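Local coordinates for protein inactive poly [ADP-ribose] polymerase RCD1 (PDB 5NGO) that is an inactive poly(ADP-ribose) polymerase homologue of Arabidopsis that is bound by the downy mildew effector HaRxL106, which suppresses plant immunity, at residues K55-A60 and E149-V154; V128-M133 and K161-W166. All coordinates share one frame; numbering follows the deposited sequence.

Contact 1 lies at the surface, where the end of helix 37-57 meets the loop running into strand 153-154, and its chemistry is polar: an arginine, a carboxylate and backbone carbonyls. Contact 2 is buried nearer the centre of the chain and relies on apolar side chains, two methionines, a tyrosine and two valines, from strands 121-129 and 162-165 and the turn after the first. The two centres are 9 Å apart and the backbones join: Ala60 O probably accepts a hydrogen bond from Gly131 N at 2.9 Å, and strands 153-154 and 162-165 are neighbours in one sheet. Asp151 of contact 1 also holds the backbone of Asn132 in contact 2.

Contact 1. Residues K55-A60 and E149-V154; sequences KHRGDA and EYDNGV
Arg57 spreads one face of its guanidinium over the backbone carbonyl of Glu149, whose O lies 3.3 Å from Arg57 CZ and above the centre of the plane. This is contact with the face, where no N-H points, so the carbonyl O rests on the face of the cation without a hydrogen bond to it. On the opposite face sits His56, with NE2 offset toward the rim. The edge does the bonding. Arg57 NE donates to Asp151 OD2 at 3.0 Å and Arg57 NH2 to Asp151 OD1, also at 3.0 Å, a side-on salt bridge with one nitrogen for each oxygen. Both oxygens lie near the guanidinium plane, but the carboxylate is turned 53° from it. Hence OD2 is met on its syn side, while OD1 is met from well above the carboxylate plane.

Arginine suits the place because its flat head can take a carbonyl on its face and bond through its edge, and its chain, bent at chi2 (-52°), brings CD over the rim of one face of the His56 ring. Further bonds fix the pair: Arg57 NH2 also donates to Glu148 O, and Asp151 OD2 accepts from the backbone N of Asn132. The nearby positive charge would probably favour an ionised Asp151. The helix ends just after Arg57, at Gly58. At this surface of the PARP domain, a side-on, bidentate Arg-Asp salt bridge thus ties the C-terminal end of helix 37-57 to the loop that enters strand 153-154.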
ATOM      1  N   LYS A  55     -18.974  -8.831   6.227  1.00 61.82           N
ATOM      2  CA  LYS A  55     -20.084  -9.785   6.210  1.00 64.85           C
ATOM      3  C   LYS A  55     -19.637 -11.213   5.883  1.00 66.41           C
ATOM      4  O   LYS A  55     -20.160 -12.164   6.445  1.00 69.18           O
ATOM      5  CB  LYS A  55     -21.161  -9.346   5.221  1.00 64.56           C
ATOM      6  CG  LYS A  55     -21.928  -8.111   5.668  1.00 64.31           C
ATOM      7  CD  LYS A  55     -22.728  -7.521   4.531  1.00 64.49           C
ATOM      8  CE  LYS A  55     -23.984  -6.825   4.988  1.00 66.69           C
ATOM      9  NZ  LYS A  55     -23.868  -5.950   6.192  1.00 66.76           N
ATOM     10  N   HIS A  56     -18.669 -11.344   4.990  1.00 66.44           N
ATOM     11  CA  HIS A  56     -18.156 -12.647   4.572  1.00 69.21           C
ATOM     12  C   HIS A  56     -17.277 -13.329   5.650  1.00 68.57           C
ATOM     13  O   HIS A  56     -17.433 -14.523   5.920  1.00 69.78           O
ATOM     14  CB  HIS A  56     -17.404 -12.476   3.237  1.00 70.05           C
ATOM     15  CG  HIS A  56     -16.918 -13.763   2.649  1.00 74.37           C
ATOM     16  ND1 HIS A  56     -17.480 -14.974   2.982  1.00 80.52           N
ATOM     17  CD2 HIS A  56     -15.947 -14.039   1.746  1.00 76.31           C
ATOM     18  CE1 HIS A  56     -16.861 -15.942   2.332  1.00 82.94           C
ATOM     19  NE2 HIS A  56     -15.926 -15.402   1.576  1.00 80.80           N
ATOM     20  N   ARG A  57     -16.373 -12.570   6.263  1.00 67.96           N
ATOM     21  CA  ARG A  57     -15.367 -13.113   7.190  1.00 69.42           C
ATOM     22  C   ARG A  57     -15.625 -12.823   8.664  1.00 69.53           C
ATOM     23  O   ARG A  57     -15.002 -13.459   9.513  1.00 68.77           O
ATOM     24  CB  ARG A  57     -13.986 -12.538   6.871  1.00 69.13           C
ATOM     25  CG  ARG A  57     -13.548 -12.676   5.425  1.00 69.07           C
ATOM     26  CD  ARG A  57     -13.651 -14.088   4.893  1.00 72.65           C
ATOM     27  NE  ARG A  57     -12.832 -14.255   3.696  1.00 72.27           N
ATOM     28  CZ  ARG A  57     -12.755 -15.372   2.961  1.00 74.43           C
ATOM     29  NH1 ARG A  57     -13.472 -16.440   3.257  1.00 77.49           N
ATOM     30  NH2 ARG A  57     -11.954 -15.407   1.898  1.00 74.05           N
ATOM     31  N   GLY A  58     -16.484 -11.852   8.971  1.00 67.88           N
ATOM     32  CA  GLY A  58     -16.629 -11.340  10.334  1.00 68.88           C
ATOM     33  C   GLY A  58     -15.857 -10.050  10.572  1.00 67.51           C
ATOM     34  O   GLY A  58     -16.302  -9.200  11.336  1.00 68.16           O
ATOM     35  N   ASP A  59     -14.705  -9.905   9.905  1.00 65.56           N
ATOM     36  CA  ASP A  59     -13.799  -8.768  10.083  1.00 63.91           C
ATOM     37  C   ASP A  59     -13.175  -8.423   8.723  1.00 59.94           C
ATOM     38  O   ASP A  59     -12.600  -9.299   8.059  1.00 59.16           O
ATOM     39  CB  ASP A  59     -12.703  -9.160  11.096  1.00 65.94           C
ATOM     40  CG  ASP A  59     -11.820  -7.981  11.551  1.00 66.60           C
ATOM     41  OD1 ASP A  59     -11.890  -6.849  11.022  1.00 65.28           O
ATOM     42  OD2 ASP A  59     -11.009  -8.202  12.467  1.00 70.31           O
ATOM     43  N   ALA A  60     -13.289  -7.160   8.307  1.00 56.63           N
ATOM     44  CA  ALA A  60     -12.638  -6.699   7.067  1.00 53.67           C
ATOM     45  C   ALA A  60     -11.109  -6.638   7.215  1.00 51.91           C
ATOM     46  O   ALA A  60     -10.374  -6.880   6.251  1.00 51.37           O
ATOM     47  CB  ALA A  60     -13.184  -5.341   6.639  1.00 52.03           C
ATOM     48  N   GLU A 149     -10.839 -19.641   1.880  1.00 78.97           N
ATOM     49  CA  GLU A 149     -10.880 -19.089   3.237  1.00 79.51           C
ATOM     50  C   GLU A 149     -10.012 -17.817   3.424  1.00 76.63           C
ATOM     51  O   GLU A 149     -10.240 -17.063   4.370  1.00 71.99           O
ATOM     52  CB  GLU A 149     -10.505 -20.164   4.283  1.00 83.34           C
ATOM     53  CG  GLU A 149      -9.027 -20.591   4.336  1.00 84.52           C
ATOM     54  CD  GLU A 149      -8.690 -21.820   3.514  1.00 85.90           C
ATOM     55  OE1 GLU A 149      -9.261 -22.028   2.422  1.00 88.02           O
ATOM     56  OE2 GLU A 149      -7.797 -22.571   3.957  1.00 85.79           O
ATOM     57  N   TYR A 150      -9.037 -17.604   2.527  1.00 74.46           N
ATOM     58  CA  TYR A 150      -8.104 -16.477   2.604  1.00 71.45           C
ATOM     59  C   TYR A 150      -8.386 -15.373   1.563  1.00 67.10           C
ATOM     60  O   TYR A 150      -8.857 -15.645   0.461  1.00 66.52           O
ATOM     61  CB  TYR A 150      -6.656 -16.966   2.411  1.00 72.63           C
ATOM     62  CG  TYR A 150      -6.141 -17.957   3.448  1.00 75.91           C
ATOM     63  CD1 TYR A 150      -6.127 -17.647   4.811  1.00 76.18           C
ATOM     64  CD2 TYR A 150      -5.624 -19.201   3.053  1.00 79.26           C
ATOM     65  CE1 TYR A 150      -5.648 -18.554   5.753  1.00 79.20           C
ATOM     66  CE2 TYR A 150      -5.136 -20.115   3.985  1.00 81.38           C
ATOM     67  CZ  TYR A 150      -5.153 -19.782   5.334  1.00 81.78           C
ATOM     68  OH  TYR A 150      -4.667 -20.682   6.251  1.00 85.01           O
ATOM     69  N   ASP A 151      -8.057 -14.132   1.928  1.00 62.79           N
ATOM     70  CA  ASP A 151      -8.212 -12.980   1.050  1.00 57.37           C
ATOM     71  C   ASP A 151      -6.855 -12.569   0.449  1.00 53.96           C
ATOM     72  O   ASP A 151      -6.539 -12.997  -0.662  1.00 52.28           O
ATOM     73  CB  ASP A 151      -8.917 -11.852   1.799  1.00 55.70           C
ATOM     74  CG  ASP A 151     -10.330 -12.226   2.201  1.00 56.94           C
ATOM     75  OD1 ASP A 151     -11.131 -12.586   1.313  1.00 58.39           O
ATOM     76  OD2 ASP A 151     -10.656 -12.188   3.404  1.00 57.12           O
ATOM     77  N   ASN A 152      -6.059 -11.776   1.167  1.00 52.07           N
ATOM     78  CA  ASN A 152      -4.750 -11.302   0.670  1.00 49.91           C
ATOM     79  C   ASN A 152      -3.622 -11.899   1.531  1.00 51.77           C
ATOM     80  O   ASN A 152      -3.885 -12.490   2.581  1.00 54.01           O
ATOM     81  CB  ASN A 152      -4.725  -9.766   0.643  1.00 46.55           C
ATOM     82  CG  ASN A 152      -5.699  -9.190  -0.408  1.00 44.20           C
ATOM     83  OD1 ASN A 152      -5.685  -9.573  -1.566  1.00 42.82           O
ATOM     84  ND2 ASN A 152      -6.553  -8.271   0.020  1.00 42.55           N
ATOM     85  N   GLY A 153      -2.377 -11.770   1.070  1.00 52.09           N
ATOM     86  CA  GLY A 153      -1.241 -12.495   1.657  1.00 52.00           C
ATOM     87  C   GLY A 153      -0.321 -11.645   2.517  1.00 51.89           C
ATOM     88  O   GLY A 153      -0.244 -10.427   2.336  1.00 50.16           O
ATOM     89  N   VAL A 154       0.357 -12.274   3.491  1.00 53.19           N
ATOM     90  CA  VAL A 154       1.334 -11.625   4.352  1.00 52.95           C
ATOM     91  C   VAL A 154       2.546 -12.505   4.645  1.00 55.09           C
ATOM     92  O   VAL A 154       2.419 -13.730   4.645  1.00 56.28           O
ATOM     93  CB  VAL A 154       0.668 -11.193   5.669  1.00 52.37           C
ATOM     94  CG1 VAL A 154       0.081 -12.367   6.488  1.00 54.33           C
ATOM     95  CG2 VAL A 154       1.579 -10.288   6.504  1.00 51.73           C
TER

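Contact 2. Residues V128-M133 and K161-W166; sequences VIMGNM and KNYIVW
Tyr163 OH keeps a polar partner through a weak hydrogen bond with Arg63 NH1, while the ring that carries it is met by two methionines of 128-133. No hydrogen bond joins the two segments themselves; they meet through apolar surfaces. Met130 bends at chi2 (-56°) and again at chi3 (-57°), which folds its thioether against the Tyr163 ring. CG lies over one face, and SD is 4.3 Å from the ring centroid, 32° off the normal. Beyond the sulfur, Met130 CE reaches Tyr163 CD1 at 3.7 Å. Met133 adds its methyl end, CE, obliquely at 3.5 Å from Tyr163 CE1. Flexible, polarisable methionines suit a broad ring. The valine side chains run in opposite directions, and Val128 CG1 meets Val165 CG2 at 3.6 Å.

Strands 62-68 and 98-102 separate these segments in the sheet, yet their side chains meet across those two strands: Tyr163 lies on Ala65 and Ala102, small residues, which probably let the ring lie close to the strands, and both valines pack on Leu100. This is a Met-aromatic contact within the hydrophobic core of a PARP-like, ADP-ribosyltransferase-type β-fold.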
ATOM      1  N   VAL A 128      -5.802  -0.875   3.066  1.00 37.01           N
ATOM      2  CA  VAL A 128      -5.840  -2.185   2.437  1.00 38.91           C
ATOM      3  C   VAL A 128      -6.785  -3.073   3.223  1.00 40.35           C
ATOM      4  O   VAL A 128      -6.681  -3.176   4.452  1.00 40.54           O
ATOM      5  CB  VAL A 128      -4.456  -2.858   2.401  1.00 39.32           C
ATOM      6  CG1 VAL A 128      -4.514  -4.155   1.617  1.00 39.73           C
ATOM      7  CG2 VAL A 128      -3.413  -1.912   1.824  1.00 40.23           C
ATOM      8  N   ILE A 129      -7.693  -3.720   2.498  1.00 41.63           N
ATOM      9  CA  ILE A 129      -8.570  -4.746   3.061  1.00 42.94           C
ATOM     10  C   ILE A 129      -7.812  -6.062   2.995  1.00 43.33           C
ATOM     11  O   ILE A 129      -7.724  -6.697   1.944  1.00 41.32           O
ATOM     12  CB  ILE A 129      -9.878  -4.858   2.274  1.00 43.44           C
ATOM     13  CG1 ILE A 129     -10.655  -3.535   2.344  1.00 44.22           C
ATOM     14  CG2 ILE A 129     -10.736  -5.999   2.811  1.00 45.05           C
ATOM     15  CD1 ILE A 129     -11.746  -3.414   1.287  1.00 44.63           C
ATOM     16  N   MET A 130      -7.253  -6.464   4.131  1.00 45.38           N
ATOM     17  CA  MET A 130      -6.466  -7.686   4.192  1.00 47.88           C
ATOM     18  C   MET A 130      -7.339  -8.910   4.439  1.00 51.47           C
ATOM     19  O   MET A 130      -6.950 -10.011   4.057  1.00 51.69           O
ATOM     20  CB  MET A 130      -5.383  -7.563   5.260  1.00 47.76           C
ATOM     21  CG  MET A 130      -4.238  -6.644   4.842  1.00 47.17           C
ATOM     22  SD  MET A 130      -3.426  -7.080   3.307  1.00 48.20           S
ATOM     23  CE  MET A 130      -2.890  -8.741   3.594  1.00 49.31           C
ATOM     24  N   GLY A 131      -8.502  -8.713   5.072  1.00 53.77           N
ATOM     25  CA  GLY A 131      -9.423  -9.805   5.378  1.00 58.92           C
ATOM     26  C   GLY A 131      -8.773 -10.904   6.192  1.00 61.29           C
ATOM     27  O   GLY A 131      -7.988 -10.626   7.097  1.00 62.72           O
ATOM     28  N   ASN A 132      -9.092 -12.152   5.840  1.00 63.85           N
ATOM     29  CA  ASN A 132      -8.420 -13.329   6.397  1.00 66.13           C
ATOM     30  C   ASN A 132      -7.074 -13.501   5.747  1.00 63.12           C
ATOM     31  O   ASN A 132      -6.980 -13.978   4.607  1.00 61.85           O
ATOM     32  CB  ASN A 132      -9.235 -14.598   6.159  1.00 71.17           C
ATOM     33  CG  ASN A 132     -10.365 -14.725   7.118  1.00 73.51           C
ATOM     34  OD1 ASN A 132     -11.475 -14.952   6.731  1.00 78.48           O
ATOM     35  ND2 ASN A 132     -10.060 -14.617   8.401  1.00 74.26           N
ATOM     36  N   MET A 133      -6.021 -13.156   6.481  1.00 61.68           N
ATOM     37  CA  MET A 133      -4.681 -13.113   5.913  1.00 61.12           C
ATOM     38  C   MET A 133      -4.083 -14.500   5.731  1.00 62.41           C
ATOM     39  O   MET A 133      -4.110 -15.307   6.652  1.00 63.73           O
ATOM     40  CB  MET A 133      -3.757 -12.274   6.807  1.00 61.50           C
ATOM     41  CG  MET A 133      -4.211 -10.847   6.946  1.00 59.73           C
ATOM     42  SD  MET A 133      -3.085  -9.807   7.845  1.00 61.72           S
ATOM     43  CE  MET A 133      -1.749  -9.688   6.765  1.00 59.95           C
ATOM     44  N   LYS A 161       5.768  -7.414   7.647  1.00 63.66           N
ATOM     45  CA  LYS A 161       6.583  -6.476   6.897  1.00 62.29           C
ATOM     46  C   LYS A 161       6.067  -6.219   5.486  1.00 59.62           C
ATOM     47  O   LYS A 161       6.199  -5.095   5.005  1.00 58.27           O
ATOM     48  CB  LYS A 161       8.036  -6.963   6.839  1.00 63.48           C
ATOM     49  CG  LYS A 161       8.766  -6.787   8.155  1.00 66.96           C
ATOM     50  CD  LYS A 161      10.288  -6.670   7.930  1.00 70.90           C
ATOM     51  CE  LYS A 161      11.056  -6.704   9.234  1.00 73.27           C
ATOM     52  NZ  LYS A 161      10.983  -8.003   9.945  1.00 74.67           N
ATOM     53  N   ASN A 162       5.488  -7.228   4.838  1.00 58.66           N
ATOM     54  CA  ASN A 162       5.036  -7.121   3.459  1.00 58.32           C
ATOM     55  C   ASN A 162       3.638  -7.706   3.336  1.00 55.01           C
ATOM     56  O   ASN A 162       3.367  -8.785   3.853  1.00 54.02           O
ATOM     57  CB  ASN A 162       5.973  -7.873   2.511  1.00 62.31           C
ATOM     58  CG  ASN A 162       7.394  -7.385   2.589  1.00 65.77           C
ATOM     59  OD1 ASN A 162       7.826  -6.587   1.752  1.00 70.30           O
ATOM     60  ND2 ASN A 162       8.132  -7.847   3.603  1.00 70.55           N
ATOM     61  N   TYR A 163       2.780  -6.979   2.617  1.00 50.53           N
ATOM     62  CA  TYR A 163       1.488  -7.493   2.200  1.00 48.98           C
ATOM     63  C   TYR A 163       1.510  -7.691   0.698  1.00 49.02           C
ATOM     64  O   TYR A 163       2.157  -6.921  -0.023  1.00 49.15           O
ATOM     65  CB  TYR A 163       0.391  -6.504   2.528  1.00 45.99           C
ATOM     66  CG  TYR A 163       0.262  -6.114   3.985  1.00 44.82           C
ATOM     67  CD1 TYR A 163       0.055  -7.056   4.966  1.00 44.68           C
ATOM     68  CD2 TYR A 163       0.302  -4.777   4.363  1.00 43.47           C
ATOM     69  CE1 TYR A 163      -0.010  -6.692   6.313  1.00 44.89           C
ATOM     70  CE2 TYR A 163       0.185  -4.394   5.671  1.00 43.40           C
ATOM     71  CZ  TYR A 163       0.012  -5.362   6.655  1.00 43.37           C
ATOM     72  OH  TYR A 163      -0.142  -4.963   7.953  1.00 44.03           O
ATOM     73  N   ILE A 164       0.839  -8.747   0.240  1.00 48.85           N
ATOM     74  CA  ILE A 164       0.653  -9.000  -1.188  1.00 49.31           C
ATOM     75  C   ILE A 164      -0.844  -8.953  -1.406  1.00 46.36           C
ATOM     76  O   ILE A 164      -1.579  -9.727  -0.797  1.00 46.64           O
ATOM     77  CB  ILE A 164       1.158 -10.399  -1.605  1.00 54.36           C
ATOM     78  CG1 ILE A 164       2.625 -10.607  -1.229  1.00 58.68           C
ATOM     79  CG2 ILE A 164       0.969 -10.615  -3.101  1.00 55.92           C
ATOM     80  CD1 ILE A 164       3.603  -9.866  -2.108  1.00 60.82           C
ATOM     81  N   VAL A 165      -1.298  -8.025  -2.244  1.00 43.67           N
ATOM     82  CA  VAL A 165      -2.692  -7.981  -2.671  1.00 42.54           C
ATOM     83  C   VAL A 165      -2.732  -8.558  -4.081  1.00 43.75           C
ATOM     84  O   VAL A 165      -2.021  -8.072  -4.978  1.00 42.92           O
ATOM     85  CB  VAL A 165      -3.245  -6.552  -2.643  1.00 40.81           C
ATOM     86  CG1 VAL A 165      -4.625  -6.489  -3.261  1.00 41.31           C
ATOM     87  CG2 VAL A 165      -3.255  -6.031  -1.220  1.00 39.89           C
ATOM     88  N   TRP A 166      -3.555  -9.594  -4.274  1.00 44.73           N
ATOM     89  CA  TRP A 166      -3.612 -10.306  -5.581  1.00 46.82           C
ATOM     90  C   TRP A 166      -4.206  -9.403  -6.659  1.00 45.72           C
ATOM     91  O   TRP A 166      -5.001  -8.517  -6.360  1.00 44.57           O
ATOM     92  CB  TRP A 166      -4.417 -11.602  -5.483  1.00 47.53           C
ATOM     93  CG  TRP A 166      -3.973 -12.455  -4.346  1.00 48.18           C
ATOM     94  CD1 TRP A 166      -4.685 -12.767  -3.213  1.00 47.95           C
ATOM     95  CD2 TRP A 166      -2.679 -13.042  -4.184  1.00 48.09           C
ATOM     96  NE1 TRP A 166      -3.921 -13.538  -2.381  1.00 48.97           N
ATOM     97  CE2 TRP A 166      -2.683 -13.715  -2.948  1.00 48.96           C
ATOM     98  CE3 TRP A 166      -1.520 -13.067  -4.971  1.00 49.32           C
ATOM     99  CZ2 TRP A 166      -1.574 -14.427  -2.485  1.00 51.42           C
ATOM    100  CZ3 TRP A 166      -0.418 -13.766  -4.516  1.00 50.91           C
ATOM    101  CH2 TRP A 166      -0.451 -14.442  -3.280  1.00 51.98           C
TER